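Long-range contact in orotidine 5'-phosphate decarboxylase (Streptomyces avermitilis, PDB 3V75), which probably catalyses the decarboxylation of orotidine 5'-phosphate to UMP, the last step of de novo UMP synthesis: residues G76-E90 with A107-R120. Sequence-based numbering, arbitrary orientation. Where two conformers were deposited one is given.
Sequences GEHVAVFKPQSAFFE and ARAAGALVVMDAKR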
loop_
_atom_site.group_PDB
_atom_site.type_symbol
_atom_site.label_atom_id
_atom_site.label_comp_id
_atom_site.label_asym_id
_atom_site.label_seq_id
_atom_site.Cartn_x
_atom_site.Cartn_y
_atom_site.Cartn_z
ATOM N N GLY A 76 6.851 -23.974 9.680
ATOM C CA GLY A 76 8.021 -23.214 9.228
ATOM C C GLY A 76 9.100 -24.082 8.614
ATOM O O GLY A 76 9.769 -23.645 7.681
ATOM N N GLU A 77 9.262 -25.305 9.108
ATOM C CA GLU A 77 10.268 -26.207 8.554
ATOM C C GLU A 77 9.781 -27.003 7.356
ATOM O O GLU A 77 10.574 -27.730 6.732
ATOM C CB GLU A 77 10.797 -27.151 9.628
ATOM C CG GLU A 77 11.540 -26.364 10.728
ATOM C CD GLU A 77 12.279 -27.267 11.737
ATOM O OE1 GLU A 77 12.318 -28.521 11.541
ATOM O OE2 GLU A 77 12.803 -26.710 12.732
ATOM N N HIS A 78 8.492 -26.873 7.028
ATOM C CA HIS A 78 7.855 -27.796 6.089
ATOM C C HIS A 78 7.369 -27.175 4.833
ATOM O O HIS A 78 7.244 -27.853 3.819
ATOM C CB HIS A 78 6.732 -28.559 6.799
ATOM C CG HIS A 78 7.227 -29.201 8.053
ATOM N ND1 HIS A 78 8.179 -30.207 8.037
ATOM C CD2 HIS A 78 7.007 -28.910 9.357
ATOM C CE1 HIS A 78 8.501 -30.527 9.283
ATOM N NE2 HIS A 78 7.807 -29.756 10.106
ATOM N N VAL A 79 7.128 -25.879 4.848
ATOM C CA VAL A 79 6.572 -25.239 3.646
ATOM C C VAL A 79 7.601 -24.399 2.933
ATOM O O VAL A 79 8.499 -23.817 3.571
ATOM C CB VAL A 79 5.308 -24.331 3.902
ATOM C CG1 VAL A 79 4.163 -25.142 4.557
ATOM C CG2 VAL A 79 5.673 -23.099 4.713
ATOM N N ALA A 80 7.498 -24.386 1.606
ATOM C CA ALA A 80 8.451 -23.626 0.788
ATOM C C ALA A 80 8.381 -22.125 1.091
ATOM O O ALA A 80 9.423 -21.465 1.222
ATOM C CB ALA A 80 8.231 -23.869 -0.694
ATOM N N VAL A 81 7.169 -21.587 1.186
ATOM C CA VAL A 81 6.975 -20.142 1.252
ATOM C C VAL A 81 5.823 -19.838 2.199
ATOM O O VAL A 81 4.824 -20.585 2.230
ATOM C CB VAL A 81 6.591 -19.577 -0.151
ATOM C CG1 VAL A 81 6.619 -18.038 -0.175
ATOM C CG2 VAL A 81 7.492 -20.148 -1.241
ATOM N N PHE A 82 5.931 -18.748 2.957
ATOM C CA PHE A 82 4.775 -18.155 3.649
ATOM C C PHE A 82 4.447 -16.808 3.070
ATOM O O PHE A 82 5.354 -16.103 2.587
ATOM C CB PHE A 82 5.096 -17.857 5.105
ATOM C CG PHE A 82 5.132 -19.059 5.997
ATOM C CD1 PHE A 82 3.963 -19.807 6.240
ATOM C CD2 PHE A 82 6.291 -19.395 6.680
ATOM C CE1 PHE A 82 3.986 -20.889 7.128
ATOM C CE2 PHE A 82 6.317 -20.459 7.586
ATOM C CZ PHE A 82 5.165 -21.228 7.793
ATOM N N LYS A 83 3.187 -16.398 3.170
ATOM C CA LYS A 83 2.788 -15.060 2.736
ATOM C C LYS A 83 1.974 -14.393 3.827
ATOM O O LYS A 83 0.751 -14.519 3.869
ATOM C CB LYS A 83 2.011 -15.124 1.421
ATOM C CG LYS A 83 1.630 -13.731 0.873
ATOM C CD LYS A 83 1.040 -13.793 -0.523
ATOM C CE LYS A 83 -0.410 -14.281 -0.549
ATOM N NZ LYS A 83 -1.376 -13.356 0.114
ATOM N N PRO A 84 2.637 -13.686 4.750
ATOM C CA PRO A 84 1.846 -12.898 5.700
ATOM C C PRO A 84 1.139 -11.769 4.980
ATOM O O PRO A 84 1.729 -11.146 4.093
ATOM C CB PRO A 84 2.890 -12.315 6.663
ATOM C CG PRO A 84 4.184 -12.399 5.894
ATOM C CD PRO A 84 4.087 -13.559 4.960
ATOM N N GLN A 85 -0.101 -11.489 5.375
ATOM C CA GLN A 85 -0.844 -10.343 4.848
ATOM C C GLN A 85 -0.739 -9.218 5.868
ATOM O O GLN A 85 -1.320 -9.273 6.938
ATOM C CB GLN A 85 -2.315 -10.718 4.568
ATOM C CG GLN A 85 -3.242 -9.554 4.258
ATOM C CD GLN A 85 -2.642 -8.601 3.246
ATOM O OE1 GLN A 85 -2.288 -7.450 3.599
ATOM N NE2 GLN A 85 -2.508 -9.051 2.004
ATOM N N SER A 86 0.025 -8.188 5.492
ATOM C CA SER A 86 0.354 -7.087 6.389
ATOM C C SER A 86 -0.885 -6.450 7.022
ATOM O O SER A 86 -0.838 -6.066 8.193
ATOM C CB SER A 86 1.131 -6.020 5.603
ATOM O OG SER A 86 1.636 -5.044 6.487
ATOM N N ALA A 87 -1.972 -6.303 6.268
ATOM C CA ALA A 87 -3.127 -5.573 6.797
ATOM C C ALA A 87 -3.657 -6.149 8.104
ATOM O O ALA A 87 -4.133 -5.429 8.970
ATOM C CB ALA A 87 -4.265 -5.509 5.763
ATOM N N PHE A 88 -3.608 -7.481 8.222
ATOM C CA PHE A 88 -4.173 -8.133 9.404
ATOM C C PHE A 88 -3.335 -7.887 10.659
ATOM O O PHE A 88 -3.828 -8.046 11.765
ATOM C CB PHE A 88 -4.373 -9.636 9.160
ATOM C CG PHE A 88 -5.305 -9.925 8.005
ATOM C CD1 PHE A 88 -6.523 -9.268 7.895
ATOM C CD2 PHE A 88 -4.973 -10.867 7.041
ATOM C CE1 PHE A 88 -7.394 -9.556 6.791
ATOM C CE2 PHE A 88 -5.822 -11.133 5.985
ATOM C CZ PHE A 88 -7.013 -10.469 5.871
ATOM N N PHE A 89 -2.071 -7.501 10.466
ATOM C CA PHE A 89 -1.182 -7.117 11.561
ATOM C C PHE A 89 -1.322 -5.594 11.814
ATOM O O PHE A 89 -1.378 -5.143 12.956
ATOM C CB PHE A 89 0.266 -7.489 11.185
ATOM C CG PHE A 89 0.487 -8.960 11.038
ATOM C CD1 PHE A 89 1.018 -9.711 12.098
ATOM C CD2 PHE A 89 0.132 -9.606 9.860
ATOM C CE1 PHE A 89 1.213 -11.090 11.984
ATOM C CE2 PHE A 89 0.329 -10.996 9.724
ATOM C CZ PHE A 89 0.876 -11.740 10.804
ATOM N N GLU A 90 -1.382 -4.813 10.722
ATOM C CA GLU A 90 -1.396 -3.351 10.836
ATOM C C GLU A 90 -2.619 -2.859 11.577
ATOM O O GLU A 90 -2.605 -1.771 12.165
ATOM C CB GLU A 90 -1.396 -2.703 9.449
ATOM C CG GLU A 90 -0.139 -2.907 8.674
ATOM C CD GLU A 90 -0.186 -2.192 7.344
ATOM O OE1 GLU A 90 -0.741 -1.067 7.276
ATOM O OE2 GLU A 90 0.309 -2.758 6.343
ATOM N N ALA A 107 10.009 -17.394 10.728
ATOM C CA ALA A 107 9.757 -18.151 9.497
ATOM C C ALA A 107 11.040 -18.313 8.690
ATOM O O ALA A 107 11.377 -19.417 8.239
ATOM C CB ALA A 107 8.679 -17.483 8.642
ATOM N N ARG A 108 11.760 -17.200 8.503
ATOM C CA ARG A 108 12.984 -17.281 7.716
ATOM C C ARG A 108 14.044 -18.110 8.437
ATOM O O ARG A 108 14.816 -18.834 7.781
ATOM C CB ARG A 108 13.489 -15.867 7.334
ATOM C CG ARG A 108 12.450 -15.070 6.470
ATOM C CD ARG A 108 13.009 -13.728 5.902
ATOM N NE ARG A 108 13.931 -13.998 4.784
ATOM C CZ ARG A 108 15.268 -13.978 4.866
ATOM N NH1 ARG A 108 15.881 -13.663 6.014
ATOM N NH2 ARG A 108 15.985 -14.288 3.806
ATOM N N ALA A 109 14.110 -18.009 9.761
ATOM C CA ALA A 109 15.063 -18.824 10.522
ATOM C C ALA A 109 14.775 -20.329 10.356
ATOM O O ALA A 109 15.698 -21.156 10.402
ATOM C CB ALA A 109 15.033 -18.456 12.008
ATOM N N ALA A 110 13.494 -20.673 10.151
ATOM C CA ALA A 110 13.087 -22.075 9.927
ATOM C C ALA A 110 13.345 -22.519 8.503
ATOM O O ALA A 110 13.165 -23.698 8.172
ATOM C CB ALA A 110 11.597 -22.254 10.264
ATOM N N GLY A 111 13.782 -21.588 7.650
ATOM C CA GLY A 111 14.112 -21.932 6.280
ATOM C C GLY A 111 12.984 -21.740 5.274
ATOM O O GLY A 111 13.158 -22.080 4.096
ATOM N N ALA A 112 11.859 -21.174 5.702
ATOM C CA ALA A 112 10.790 -20.838 4.768
ATOM C C ALA A 112 11.104 -19.493 4.105
ATOM O O ALA A 112 11.689 -18.611 4.756
ATOM C CB ALA A 112 9.479 -20.742 5.470
ATOM N N LEU A 113 10.762 -19.349 2.828
ATOM C CA LEU A 113 10.820 -18.039 2.190
ATOM C C LEU A 113 9.618 -17.259 2.655
ATOM O O LEU A 113 8.566 -17.844 2.923
ATOM C CB LEU A 113 10.802 -18.193 0.668
ATOM C CG LEU A 113 12.036 -18.940 0.137
ATOM C CD1 LEU A 113 11.921 -19.119 -1.367
ATOM C CD2 LEU A 113 13.309 -18.155 0.447
ATOM N N VAL A 114 9.740 -15.941 2.728
ATOM C CA VAL A 114 8.621 -15.084 3.109
ATOM C C VAL A 114 8.339 -14.044 2.033
ATOM O O VAL A 114 9.218 -13.244 1.681
ATOM C CB VAL A 114 8.891 -14.382 4.453
ATOM C CG1 VAL A 114 7.786 -13.347 4.774
ATOM C CG2 VAL A 114 8.984 -15.440 5.577
ATOM N N VAL A 115 7.112 -14.065 1.534
ATOM C CA VAL A 115 6.617 -13.057 0.630
ATOM C C VAL A 115 5.761 -12.126 1.453
ATOM O O VAL A 115 4.688 -12.516 1.945
ATOM C CB VAL A 115 5.762 -13.689 -0.494
ATOM C CG1 VAL A 115 5.108 -12.590 -1.346
ATOM C CG2 VAL A 115 6.630 -14.612 -1.316
HETATM N N MSE A 116 6.213 -10.882 1.614
HETATM C CA MSE A 116 5.449 -9.915 2.383
HETATM C C MSE A 116 4.311 -9.392 1.500
HETATM O O MSE A 116 4.554 -8.678 0.501
HETATM C CB MSE A 116 6.344 -8.776 2.837
HETATM C CG MSE A 116 5.557 -7.643 3.478
HETATM SE SE MSE A 116 4.778 -8.139 5.213
HETATM C CE MSE A 116 6.429 -8.474 6.141
ATOM N N ASP A 117 3.060 -9.717 1.833
ATOM C CA ASP A 117 1.954 -9.193 1.040
ATOM C C ASP A 117 1.460 -7.894 1.659
ATOM O O ASP A 117 0.622 -7.864 2.586
ATOM C CB ASP A 117 0.824 -10.225 0.894
ATOM C CG ASP A 117 -0.116 -9.888 -0.203
ATOM O OD1 ASP A 117 -0.080 -8.729 -0.722
ATOM O OD2 ASP A 117 -0.929 -10.759 -0.612
ATOM N N ALA A 118 2.036 -6.803 1.153
ATOM C CA ALA A 118 1.764 -5.462 1.671
ATOM C C ALA A 118 1.264 -4.515 0.564
ATOM O O ALA A 118 0.804 -3.390 0.847
ATOM C CB ALA A 118 3.019 -4.911 2.327
ATOM N N LYS A 119 1.342 -4.970 -0.689
ATOM C CA LYS A 119 0.811 -4.206 -1.842
ATOM C C LYS A 119 1.163 -2.720 -1.763
ATOM O O LYS A 119 0.292 -1.845 -1.825
ATOM C CB LYS A 119 -0.695 -4.431 -2.026
ATOM C CG LYS A 119 -1.024 -5.903 -2.370
ATOM C CD LYS A 119 -2.510 -6.035 -2.685
ATOM C CE LYS A 119 -2.910 -7.517 -2.977
ATOM N NZ LYS A 119 -2.759 -8.379 -1.742
ATOM N N ARG A 120 2.462 -2.453 -1.619
ATOM C CA ARG A 120 2.913 -1.048 -1.514
ATOM C C ARG A 120 3.131 -0.468 -2.895
ATOM O O ARG A 120 3.477 -1.170 -3.851
ATOM C CB ARG A 120 4.228 -0.962 -0.721
ATOM C CG ARG A 120 4.132 -1.564 0.694
ATOM C CD ARG A 120 3.021 -0.902 1.519
ATOM N NE ARG A 120 3.222 -1.092 2.975
ATOM C CZ ARG A 120 2.350 -1.624 3.846
ATOM N NH1 ARG A 120 1.164 -2.096 3.425
ATOM N NH2 ARG A 120 2.685 -1.668 5.134
HETATM O O HOH W 1 11.930 -22.753 1.736
HETATM O O HOH W 2 -3.887 -11.375 1.108
#
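Lys83 reaches across to Asp117 where strands 81-84 and 113-120, parallel neighbours in the TIM barrel, run side by side. Its CB lies 3.8 Å from Val115 O; CG, anti to the backbone N (chi1 -177°), touches that oxygen and Asp117 CB; CD and CE each come 3.6 Å from Asp117 OD2. Bends at chi3 and chi4 then bring NZ onto the anti lone pair of Asp117 OD2, at 2.7 Å. The other carboxylate oxygen, Asp117 OD1, takes Lys119 NZ at 2.9 Å and also Thr147, while Lys119 NZ pairs further with Asp122 of the second subunit. On the helix-facing side of the sheet, the Phe82 ring lays CD2 3.6 Å from Ala107 CB. Farther along, Arg120 NH1 and NH2 both meet Glu90 OE2, which lies in the guanidinium plane, the carboxylate standing 86° to it; Ser86 OG adds a third bond, at 2.6 Å. Arg120 also pairs with Glu90 of the second subunit; a glutamine here, in both subunits, would probably leave the two close Arg120 side chains without either carboxylate's charge. The alternating Lys83-Asp117-Lys119 charges, extended by Asp122 of the second subunit, are consistent with the active-site network of this family, in which Lys119 is the predicted proton donor.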